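Side-chain contact in EKC/KEOPS complex subunit GON7 (Saccharomyces cerevisiae, PDB 4WXA), which serves as a subunit of the EKC/KEOPS complex, which makes the t6A37 modification of tRNA, and likely supports the catalytic subunit KAE1 there: residues A6-P11 against N82-G87. Numbering follows the deposited sequence.
Sequences AQYSAP and NEFLTG
The closest pair of CA atoms is Tyr8 on strand 5-10 and Leu85 on helix 66-94, 9.8 Å apart, a gap that side chains alone bridge. The CB of Tyr8 points toward the helix, and its ring meets that of Phe84 in a T-shaped (edge-to-face) pair, centroids 5.1 Å apart and planes at 68°. Phe84 presents its edge: CE2 stands over one face of the tyrosine ring, toward the rim, and lies 3.6 Å from Tyr8 CD1. This brings the slightly positive C-H rim of one ring against the pi cloud of the other. The CB of Phe84 points toward the strand, and with CG anti to the backbone N (chi1 173°) the ring edge ends over Tyr8. Leu85 adds its CD2, 3.8 Å from Tyr8 CE2, one methyl of a branched, apolar side chain that touches the ring obliquely. Tyrosine fits this buried place because its hydroxyl can still find polar partners: OH hydrogen-bonds Asp63 of the PCC1 chain and, weakly, Arg88. Phe84 also packs on Lys16 of the neighbouring strand. The arrangement is that of a long helix packed against a two-stranded antiparallel hairpin (strands 5-10 and 14-18), whose sheet continues into PCC1 through antiparallel pairing of residues 6-9.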
loop_
_atom_site.group_PDB
_atom_site.type_symbol
_atom_site.label_atom_id
_atom_site.label_comp_id
_atom_site.label_asym_id
_atom_site.label_seq_id
_atom_site.Cartn_x
_atom_site.Cartn_y
_atom_site.Cartn_z
ATOM N N ALA D 6 9.036 -2.644 2.962
ATOM C CA ALA D 6 8.209 -2.795 1.813
ATOM C C ALA D 6 9.010 -2.871 0.533
ATOM O O ALA D 6 10.079 -2.284 0.435
ATOM C CB ALA D 6 7.268 -1.645 1.751
ATOM N N GLN D 7 8.488 -3.621 -0.436
ATOM C CA GLN D 7 9.107 -3.713 -1.743
ATOM C C GLN D 7 7.992 -3.444 -2.829
ATOM O O GLN D 7 6.876 -3.977 -2.749
ATOM C CB GLN D 7 9.733 -5.092 -1.867
ATOM C CG GLN D 7 10.323 -5.484 -3.211
ATOM C CD GLN D 7 11.585 -4.733 -3.552
ATOM O OE1 GLN D 7 12.441 -4.468 -2.686
ATOM N NE2 GLN D 7 11.719 -4.389 -4.815
ATOM N N TYR D 8 8.322 -2.617 -3.806
ATOM C CA TYR D 8 7.401 -2.237 -4.898
ATOM C C TYR D 8 7.962 -2.658 -6.215
ATOM O O TYR D 8 9.144 -2.581 -6.451
ATOM C CB TYR D 8 7.197 -0.715 -4.926
ATOM C CG TYR D 8 6.570 -0.131 -6.195
ATOM C CD1 TYR D 8 7.360 0.252 -7.267
ATOM C CD2 TYR D 8 5.205 0.042 -6.304
ATOM C CE1 TYR D 8 6.805 0.776 -8.424
ATOM C CE2 TYR D 8 4.635 0.551 -7.443
ATOM C CZ TYR D 8 5.452 0.928 -8.498
ATOM O OH TYR D 8 4.919 1.430 -9.629
ATOM N N SER D 9 7.092 -3.066 -7.101
ATOM C CA SER D 9 7.510 -3.541 -8.401
ATOM C C SER D 9 6.510 -3.054 -9.486
ATOM O O SER D 9 5.335 -3.114 -9.277
ATOM C CB SER D 9 7.496 -5.052 -8.284
ATOM O OG SER D 9 7.911 -5.686 -9.465
ATOM N N ALA D 10 6.969 -2.619 -10.634
ATOM C CA ALA D 10 6.075 -2.145 -11.702
ATOM C C ALA D 10 6.564 -2.584 -13.065
ATOM O O ALA D 10 7.745 -2.813 -13.246
ATOM C CB ALA D 10 5.988 -0.635 -11.659
ATOM N N PRO D 11 5.663 -2.674 -14.040
ATOM C CA PRO D 11 6.054 -3.331 -15.275
ATOM C C PRO D 11 6.990 -2.520 -16.135
ATOM O O PRO D 11 7.410 -3.035 -17.137
ATOM C CB PRO D 11 4.715 -3.565 -16.016
ATOM C CG PRO D 11 3.750 -2.659 -15.371
ATOM C CD PRO D 11 4.231 -2.339 -14.007
ATOM N N ASN D 82 3.658 6.879 -0.045
ATOM C CA ASN D 82 2.787 7.893 -0.602
ATOM C C ASN D 82 3.632 8.896 -1.391
ATOM O O ASN D 82 3.323 9.231 -2.535
ATOM C CB ASN D 82 1.951 8.573 0.500
ATOM C CG ASN D 82 0.596 7.860 0.772
ATOM O OD1 ASN D 82 -0.007 7.222 -0.098
ATOM N ND2 ASN D 82 0.120 7.975 1.999
ATOM N N GLU D 83 4.724 9.333 -0.802
ATOM C CA GLU D 83 5.639 10.195 -1.523
ATOM C C GLU D 83 6.102 9.542 -2.851
ATOM O O GLU D 83 6.047 10.142 -3.896
ATOM C CB GLU D 83 6.823 10.571 -0.619
ATOM C CG GLU D 83 7.842 11.535 -1.231
ATOM N N PHE D 84 6.510 8.289 -2.803
ATOM C CA PHE D 84 7.058 7.628 -3.981
ATOM C C PHE D 84 6.016 7.490 -5.098
ATOM O O PHE D 84 6.333 7.633 -6.278
ATOM C CB PHE D 84 7.625 6.239 -3.592
ATOM C CG PHE D 84 8.057 5.417 -4.765
ATOM C CD1 PHE D 84 9.263 5.634 -5.365
ATOM C CD2 PHE D 84 7.210 4.444 -5.280
ATOM C CE1 PHE D 84 9.631 4.891 -6.460
ATOM C CE2 PHE D 84 7.569 3.709 -6.388
ATOM C CZ PHE D 84 8.774 3.943 -6.995
ATOM N N LEU D 85 4.782 7.165 -4.721
ATOM C CA LEU D 85 3.767 6.857 -5.708
ATOM C C LEU D 85 3.288 8.158 -6.324
ATOM O O LEU D 85 3.047 8.241 -7.535
ATOM C CB LEU D 85 2.616 6.068 -5.092
ATOM C CG LEU D 85 2.940 4.614 -4.697
ATOM C CD1 LEU D 85 1.816 3.970 -3.889
ATOM C CD2 LEU D 85 3.199 3.786 -5.942
ATOM N N THR D 86 3.169 9.182 -5.489
ATOM C CA THR D 86 2.747 10.476 -5.968
ATOM C C THR D 86 3.732 10.973 -7.036
ATOM O O THR D 86 3.323 11.347 -8.134
ATOM C CB THR D 86 2.586 11.458 -4.799
ATOM O OG1 THR D 86 1.577 10.942 -3.935
ATOM C CG2 THR D 86 2.150 12.849 -5.299
ATOM N N GLY D 87 5.023 10.909 -6.719
ATOM C CA GLY D 87 6.077 11.184 -7.686
ATOM C C GLY D 87 5.957 10.392 -8.977
ATOM O O GLY D 87 6.258 10.892 -10.037
#